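Local coordinates for spike protein P1 (Pseudoalteromonas phage pm2, PDB 2VVE), which binds the host receptor through its C-terminal part as the spike at the fivefold vertices of the virion, at residues Val142-Gly146 / Glu218-Asp222; Thr149-Pro155 / Tyr175-His181. One frame throughout, in Å; residues are numbered along the deposited sequence.

Interaction 1 (Val142-Gly146 / Glu218-Asp222)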
ATOM      1  N   VAL A 142      44.468 -28.101   6.966  1.00 25.46           N
ATOM      2  CA  VAL A 142      43.425 -27.471   6.162  1.00 17.65           C
ATOM      3  C   VAL A 142      43.989 -27.048   4.810  1.00 25.28           C
ATOM      4  O   VAL A 142      44.995 -26.340   4.748  1.00 24.30           O
ATOM      5  CB  VAL A 142      42.747 -26.283   6.897  1.00 22.86           C
ATOM      6  CG1 VAL A 142      41.664 -25.655   6.027  1.00 20.71           C
ATOM      7  CG2 VAL A 142      42.145 -26.758   8.221  1.00 24.27           C
ATOM      8  N   ASP A 143      43.335 -27.506   3.735  1.00 27.00           N
ATOM      9  CA  ASP A 143      43.827 -27.333   2.357  1.00 28.53           C
ATOM     10  C   ASP A 143      45.209 -27.982   2.182  1.00 25.81           C
ATOM     11  O   ASP A 143      45.927 -27.715   1.210  1.00 33.89           O
ATOM     12  CB  ASP A 143      43.852 -25.847   1.956  1.00 24.54           C
ATOM     13  CG  ASP A 143      42.462 -25.222   1.907  1.00 31.05           C
ATOM     14  OD1 ASP A 143      41.447 -25.959   1.982  1.00 25.36           O
ATOM     15  OD2 ASP A 143      42.388 -23.979   1.792  1.00 25.37           O
ATOM     16  N   GLY A 144      45.572 -28.841   3.134  1.00 25.80           N
ATOM     17  CA  GLY A 144      46.855 -29.539   3.110  1.00 26.17           C
ATOM     18  C   GLY A 144      48.001 -28.795   3.770  1.00 29.33           C
ATOM     19  O   GLY A 144      49.155 -29.188   3.616  1.00 33.10           O
ATOM     20  N   LEU A 145      47.687 -27.724   4.507  1.00 27.93           N
ATOM     21  CA  LEU A 145      48.694 -26.960   5.243  1.00 33.67           C
ATOM     22  C   LEU A 145      49.377 -27.836   6.293  1.00 37.42           C
ATOM     23  O   LEU A 145      48.727 -28.670   6.931  1.00 37.92           O
ATOM     24  CB  LEU A 145      48.051 -25.741   5.922  1.00 31.56           C
ATOM     25  CG  LEU A 145      48.972 -24.641   6.461  1.00 25.33           C
ATOM     26  CD1 LEU A 145      49.261 -23.587   5.392  1.00 33.98           C
ATOM     27  CD2 LEU A 145      48.348 -23.992   7.698  1.00 26.29           C
ATOM     28  N   GLY A 146      50.686 -27.648   6.458  1.00 30.91           N
ATOM     29  CA  GLY A 146      51.457 -28.323   7.508  1.00 33.43           C
ATOM     30  C   GLY A 146      50.830 -28.182   8.889  1.00 37.50           C
ATOM     31  O   GLY A 146      50.223 -27.154   9.205  1.00 34.38           O
ATOM     32  N   GLU A 218      52.508 -22.254   0.791  1.00 37.45           N
ATOM     33  CA  GLU A 218      52.175 -23.682   0.913  1.00 43.78           C
ATOM     34  C   GLU A 218      50.930 -24.106   0.141  1.00 37.72           C
ATOM     35  O   GLU A 218      50.925 -25.144  -0.513  1.00 37.02           O
ATOM     36  CB  GLU A 218      51.978 -24.079   2.378  1.00 43.58           C
ATOM     37  CG  GLU A 218      53.241 -24.162   3.205  1.00 53.05           C
ATOM     38  CD  GLU A 218      52.986 -24.716   4.599  1.00 46.86           C
ATOM     39  OE1 GLU A 218      52.207 -25.688   4.731  1.00 36.65           O
ATOM     40  OE2 GLU A 218      53.584 -24.190   5.561  1.00 52.74           O
ATOM     41  N   VAL A 219      49.866 -23.320   0.243  1.00 31.73           N
ATOM     42  CA  VAL A 219      48.572 -23.740  -0.305  1.00 30.15           C
ATOM     43  C   VAL A 219      47.957 -22.718  -1.276  1.00 27.65           C
ATOM     44  O   VAL A 219      46.786 -22.830  -1.650  1.00 29.00           O
ATOM     45  CB  VAL A 219      47.574 -24.166   0.822  1.00 35.01           C
ATOM     46  CG1 VAL A 219      48.081 -25.416   1.537  1.00 34.36           C
ATOM     47  CG2 VAL A 219      47.334 -23.025   1.828  1.00 26.93           C
ATOM     48  N   GLN A 220      48.762 -21.735  -1.685  1.00 29.17           N
ATOM     49  CA  GLN A 220      48.390 -20.762  -2.728  1.00 29.61           C
ATOM     50  C   GLN A 220      47.134 -19.945  -2.383  1.00 30.03           C
ATOM     51  O   GLN A 220      46.327 -19.618  -3.261  1.00 28.67           O
ATOM     52  CB  GLN A 220      48.235 -21.448  -4.097  1.00 25.17           C
ATOM     53  CG  GLN A 220      49.525 -22.051  -4.666  1.00 37.23           C
ATOM     54  CD  GLN A 220      49.944 -23.331  -3.962  1.00 37.90           C
ATOM     55  OE1 GLN A 220      49.161 -24.274  -3.852  1.00 35.67           O
ATOM     56  NE2 GLN A 220      51.181 -23.365  -3.477  1.00 35.76           N
ATOM     57  N   HIS A 221      46.977 -19.617  -1.103  1.00 25.96           N
ATOM     58  CA  HIS A 221      45.884 -18.755  -0.660  1.00 22.97           C
ATOM     59  C   HIS A 221      46.094 -17.342  -1.194  1.00 23.88           C
ATOM     60  O   HIS A 221      47.221 -16.876  -1.312  1.00 24.48           O
ATOM     61  CB  HIS A 221      45.775 -18.751   0.870  1.00 23.47           C
ATOM     62  CG  HIS A 221      45.040 -19.933   1.429  1.00 18.79           C
ATOM     63  ND1 HIS A 221      44.614 -19.993   2.739  1.00 21.71           N
ATOM     64  CD2 HIS A 221      44.632 -21.087   0.849  1.00 19.27           C
ATOM     65  CE1 HIS A 221      43.992 -21.140   2.947  1.00 25.09           C
ATOM     66  NE2 HIS A 221      43.989 -21.822   1.816  1.00 23.74           N
ATOM     67  N   ASP A 222      44.989 -16.677  -1.522  1.00 24.01           N
ATOM     68  CA  ASP A 222      45.030 -15.324  -2.041  1.00 24.90           C
ATOM     69  C   ASP A 222      43.775 -14.610  -1.573  1.00 20.70           C
ATOM     70  O   ASP A 222      42.856 -15.249  -1.040  1.00 18.54           O
ATOM     71  CB  ASP A 222      45.093 -15.335  -3.569  1.00 22.12           C
ATOM     72  CG  ASP A 222      45.518 -13.994  -4.155  1.00 35.77           C
ATOM     73  OD1 ASP A 222      45.984 -13.107  -3.401  1.00 31.71           O
ATOM     74  OD2 ASP A 222      45.382 -13.826  -5.382  1.00 43.59           O
TER
HETATM   75  O   HOH W   1      51.751 -27.907   3.052  1.00 38.59           O

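Interaction 2 (Thr149-Pro155 / Tyr175-His181). With CA (calcium ion), chain C.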
ATOM      1  N   THR A 149      52.761 -25.322  10.783  1.00 32.75           N
ATOM      2  CA  THR A 149      52.802 -24.019  10.134  1.00 33.65           C
ATOM      3  C   THR A 149      52.088 -22.999  11.022  1.00 35.84           C
ATOM      4  O   THR A 149      50.972 -23.250  11.490  1.00 39.59           O
ATOM      5  CB  THR A 149      52.127 -24.081   8.741  1.00 32.66           C
ATOM      6  OG1 THR A 149      52.764 -25.091   7.942  1.00 32.40           O
ATOM      7  CG2 THR A 149      52.210 -22.737   8.022  1.00 29.83           C
ATOM      8  N   SER A 150      52.754 -21.871  11.277  1.00 31.74           N
ATOM      9  CA  SER A 150      52.195 -20.801  12.092  0.50 31.95           C
ATOM     10  C   SER A 150      51.389 -19.835  11.232  1.00 27.67           C
ATOM     11  O   SER A 150      51.942 -19.163  10.350  1.00 29.71           O
ATOM     12  CB  SER A 150      53.306 -20.050  12.828  0.50 33.90           C
ATOM     13  OG  SER A 150      53.933 -20.877  13.790  0.50 33.00           O
ATOM     14  N   ILE A 151      50.090 -19.769  11.497  1.00 27.08           N
ATOM     15  CA  ILE A 151      49.192 -18.868  10.787  1.00 22.76           C
ATOM     16  C   ILE A 151      48.763 -17.709  11.689  1.00 23.33           C
ATOM     17  O   ILE A 151      48.218 -17.924  12.777  1.00 31.89           O
ATOM     18  CB  ILE A 151      47.945 -19.619  10.232  1.00 30.23           C
ATOM     19  CG1 ILE A 151      48.350 -20.656   9.168  1.00 22.82           C
ATOM     20  CG2 ILE A 151      46.891 -18.638   9.694  1.00 25.82           C
ATOM     21  CD1 ILE A 151      49.066 -20.093   7.925  1.00 22.87           C
ATOM     22  N   SER A 152      49.021 -16.484  11.229  1.00 25.87           N
ATOM     23  CA  SER A 152      48.533 -15.287  11.919  1.00 23.19           C
ATOM     24  C   SER A 152      47.129 -14.970  11.437  1.00 18.80           C
ATOM     25  O   SER A 152      46.842 -15.030  10.237  1.00 17.33           O
ATOM     26  CB  SER A 152      49.464 -14.087  11.697  1.00 24.11           C
ATOM     27  OG  SER A 152      50.724 -14.302  12.315  1.00 29.54           O
ATOM     28  N   VAL A 153      46.253 -14.662  12.389  1.00 19.27           N
ATOM     29  CA  VAL A 153      44.862 -14.323  12.099  1.00 19.20           C
ATOM     30  C   VAL A 153      44.467 -12.993  12.748  1.00 23.43           C
ATOM     31  O   VAL A 153      44.971 -12.622  13.812  1.00 19.12           O
ATOM     32  CB  VAL A 153      43.863 -15.435  12.543  1.00 21.60           C
ATOM     33  CG1 VAL A 153      44.173 -16.768  11.852  1.00 21.03           C
ATOM     34  CG2 VAL A 153      43.868 -15.612  14.047  1.00 20.41           C
ATOM     35  N   LYS A 154      43.586 -12.268  12.076  1.00 22.55           N
ATOM     36  CA  LYS A 154      42.987 -11.070  12.641  1.00 18.14           C
ATOM     37  C   LYS A 154      41.598 -10.887  12.022  1.00 21.98           C
ATOM     38  O   LYS A 154      41.457 -10.227  10.982  1.00 16.35           O
ATOM     39  CB  LYS A 154      43.886  -9.837  12.441  1.00 17.94           C
ATOM     40  CG  LYS A 154      43.323  -8.555  13.080  1.00 22.95           C
ATOM     41  CD  LYS A 154      44.367  -7.461  13.231  1.00 26.27           C
ATOM     42  CE  LYS A 154      45.113  -7.574  14.545  1.00 38.15           C
ATOM     43  NZ  LYS A 154      46.138  -6.505  14.667  1.00 50.17           N
ATOM     44  N   PRO A 155      40.567 -11.491  12.655  1.00 15.80           N
ATOM     45  CA  PRO A 155      39.204 -11.373  12.138  1.00 14.88           C
ATOM     46  C   PRO A 155      38.689  -9.937  12.263  1.00 12.75           C
ATOM     47  O   PRO A 155      39.121  -9.204  13.155  1.00 12.58           O
ATOM     48  CB  PRO A 155      38.397 -12.337  13.022  1.00 14.90           C
ATOM     49  CG  PRO A 155      39.214 -12.458  14.291  1.00 12.05           C
ATOM     50  CD  PRO A 155      40.639 -12.338  13.863  1.00 17.16           C
ATOM     51  N   TYR A 175      41.176  -8.401  18.475  1.00 15.59           N
ATOM     52  CA  TYR A 175      42.311  -9.295  18.795  1.00 23.59           C
ATOM     53  C   TYR A 175      43.032  -9.793  17.541  1.00 24.59           C
ATOM     54  O   TYR A 175      42.445  -9.863  16.453  1.00 21.16           O
ATOM     55  CB  TYR A 175      41.865 -10.510  19.646  1.00 22.53           C
ATOM     56  CG  TYR A 175      41.204 -11.634  18.854  1.00 18.29           C
ATOM     57  CD1 TYR A 175      41.960 -12.681  18.304  1.00 17.94           C
ATOM     58  CD2 TYR A 175      39.824 -11.650  18.658  1.00 20.02           C
ATOM     59  CE1 TYR A 175      41.351 -13.712  17.574  1.00 23.88           C
ATOM     60  CE2 TYR A 175      39.210 -12.667  17.937  1.00 21.11           C
ATOM     61  CZ  TYR A 175      39.973 -13.689  17.393  1.00 20.85           C
ATOM     62  OH  TYR A 175      39.334 -14.680  16.682  1.00 19.30           O
ATOM     63  N   GLY A 176      44.308 -10.131  17.709  1.00 26.73           N
ATOM     64  CA  GLY A 176      45.046 -10.935  16.732  1.00 23.48           C
ATOM     65  C   GLY A 176      45.575 -12.183  17.420  1.00 22.20           C
ATOM     66  O   GLY A 176      45.761 -12.189  18.637  1.00 22.03           O
ATOM     67  N   SER A 177      45.817 -13.240  16.649  1.00 21.87           N
ATOM     68  CA  SER A 177      46.312 -14.506  17.214  1.00 22.61           C
ATOM     69  C   SER A 177      47.258 -15.200  16.248  1.00 27.30           C
ATOM     70  O   SER A 177      47.063 -15.158  15.031  1.00 21.04           O
ATOM     71  CB  SER A 177      45.133 -15.431  17.544  1.00 25.39           C
ATOM     72  OG  SER A 177      45.570 -16.691  18.019  1.00 27.13           O
ATOM     73  N   THR A 178      48.285 -15.844  16.793  1.00 27.27           N
ATOM     74  CA  THR A 178      49.245 -16.551  15.963  1.00 29.27           C
ATOM     75  C   THR A 178      49.539 -17.916  16.560  1.00 29.67           C
ATOM     76  O   THR A 178      49.719 -18.060  17.778  1.00 35.86           O
ATOM     77  CB  THR A 178      50.557 -15.740  15.777  1.00 29.18           C
ATOM     78  OG1 THR A 178      50.244 -14.412  15.343  1.00 34.17           O
ATOM     79  CG2 THR A 178      51.452 -16.382  14.730  1.00 29.90           C
ATOM     80  N   GLY A 179      49.574 -18.911  15.686  1.00 31.80           N
ATOM     81  CA  GLY A 179      49.990 -20.250  16.055  1.00 24.79           C
ATOM     82  C   GLY A 179      49.486 -21.269  15.056  1.00 25.39           C
ATOM     83  O   GLY A 179      49.034 -20.916  13.958  1.00 26.75           O
ATOM     84  N   SER A 180      49.614 -22.540  15.429  1.00 26.42           N
ATOM     85  CA  SER A 180      49.028 -23.625  14.656  0.70 27.69           C
ATOM     86  C   SER A 180      47.678 -23.957  15.274  1.00 29.39           C
ATOM     87  O   SER A 180      47.602 -24.489  16.383  1.00 29.95           O
ATOM     88  CB  SER A 180      49.955 -24.842  14.649  0.70 35.26           C
ATOM     89  OG  SER A 180      51.238 -24.478  14.165  0.70 32.67           O
ATOM     90  N   HIS A 181      46.616 -23.624  14.549  1.00 30.37           N
ATOM     91  CA  HIS A 181      45.254 -23.715  15.070  1.00 28.09           C
ATOM     92  C   HIS A 181      44.610 -25.075  14.834  1.00 27.94           C
ATOM     93  O   HIS A 181      44.473 -25.522  13.693  1.00 29.34           O
ATOM     94  CB  HIS A 181      44.399 -22.600  14.470  1.00 23.80           C
ATOM     95  CG  HIS A 181      45.036 -21.246  14.554  1.00 26.21           C
ATOM     96  ND1 HIS A 181      44.845 -20.399  15.623  1.00 23.69           N
ATOM     97  CD2 HIS A 181      45.874 -20.600  13.708  1.00 32.75           C
ATOM     98  CE1 HIS A 181      45.530 -19.287  15.429  1.00 43.20           C
ATOM     99  NE2 HIS A 181      46.165 -19.384  14.276  1.00 26.19           N
TER
HETATM  100 CA    CA C1336      53.090 -17.397   9.422  1.00 30.30          CA
HETATM  101  O   HOH W   2      52.708 -16.594  11.307  1.00 29.16           O
HETATM  102  O   HOH W   3      39.987  -8.987  15.755  1.00 15.57           O
HETATM  103  O   HOH W   4      54.184 -15.501   8.457  1.00 27.06           O
HETATM  104  O   HOH W   5      55.155 -17.660  10.597  1.00 24.30           O

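Interaction 1 (Val142-Gly146 / Glu218-Asp222)
Loop-to-helix-end packing joins D143 and L145 to V219 and H221 near the far tip of the receptor-binding domain, with a polar grip at each end and a small apolar patch between. At one end the H221 ring offers NE2 to D143 OD2 at 2.7 Å; the acceptor lies close to the ring plane and is taken on its anti lone pair, while carboxylate and ring stand 77° apart. R96 forms a salt bridge with the same OD2 and Y99 OH bonds H221 ND1, so both ring nitrogens are held and the ring's rotation is fixed. V219 CG2 lies above one face of this ring, toward its rim, and also meets L145 CD1 at 4.1 Å; its other methyl, CG1, lies 3.2 Å from the D143 carbonyl O. After helix 213-219, Q220, with positive phi, is the first residue to leave helical geometry, and H221, just beyond, points its side chain toward the loop. At the other end, E218 reaches across L145 on a side chain extended beyond CG (chi2 -173°), and OE1 receives the G146 N-H at 3.0 Å on an almost straight line (175°). A water donates to both OE1 and G144 O, while OE2 probably accepts from T149 OG1.

Interaction 2 (Thr149-Pro155 / Tyr175-His181)
The H181 ring is met at its edge by I151 O and S177 OG, both near its plane, while P155 meets the Y175 ring obliquely, with CD in an off-centre CH-pi contact. H181 NE2 donates to I151 O at 2.9 Å, and V153 CG1 approaches the same ring obliquely. P155 CD stands 4.3 Å from the Y175 ring centre, and P155 CG lies 3.4 Å from Y175 CZ; Y175 OH is hydrogen-bonded to H137 NE2. With CG set between the backbone N and the carbonyl carbon (chi1 79°), the Y175 ring swings back toward the proline although its CB points away. Between these rings, strands 151-153 and 177-179 run antiparallel within a sheet of this nucleoplasmin-clan domain. I151-G179 and V153-S177 are hydrogen-bonded pairs, the latter with V153 N to S177 O at 2.8 Å and S177 N to V153 O at 3.0 Å; G179 N to I151 O is weak. S152 and T178 make the non-hydrogen-bonded pair, S152 OG and T178 OG1 3.1 Å apart and hydrogen-bonded on the face away from V153. Next along, S150 O binds the calcium ion at 2.3 Å, with D212, D214 and three waters; one of those waters also bonds S152 OG.

Coming from the N terminus, the chain leaves strand 129-137 into the loop that holds 142-146, and within a few residues enters 149-155 at the start of strand 151-160. It returns through strand 169-172 to 175-181, where interaction 2 closes a short loop within the sheet. Only after strands 189-195 and 200-208 and the calcium ligand D212 does helix 213-219, which carries the further ligand D214, bring 218-222 back to 142-146, so interaction 1 closes the wider loop around interaction 2. The two also touch directly: L145 CD2 packs on I151 CG1 at 3.6 Å, tying loop, helix end and strand 151-160 together beside the calcium.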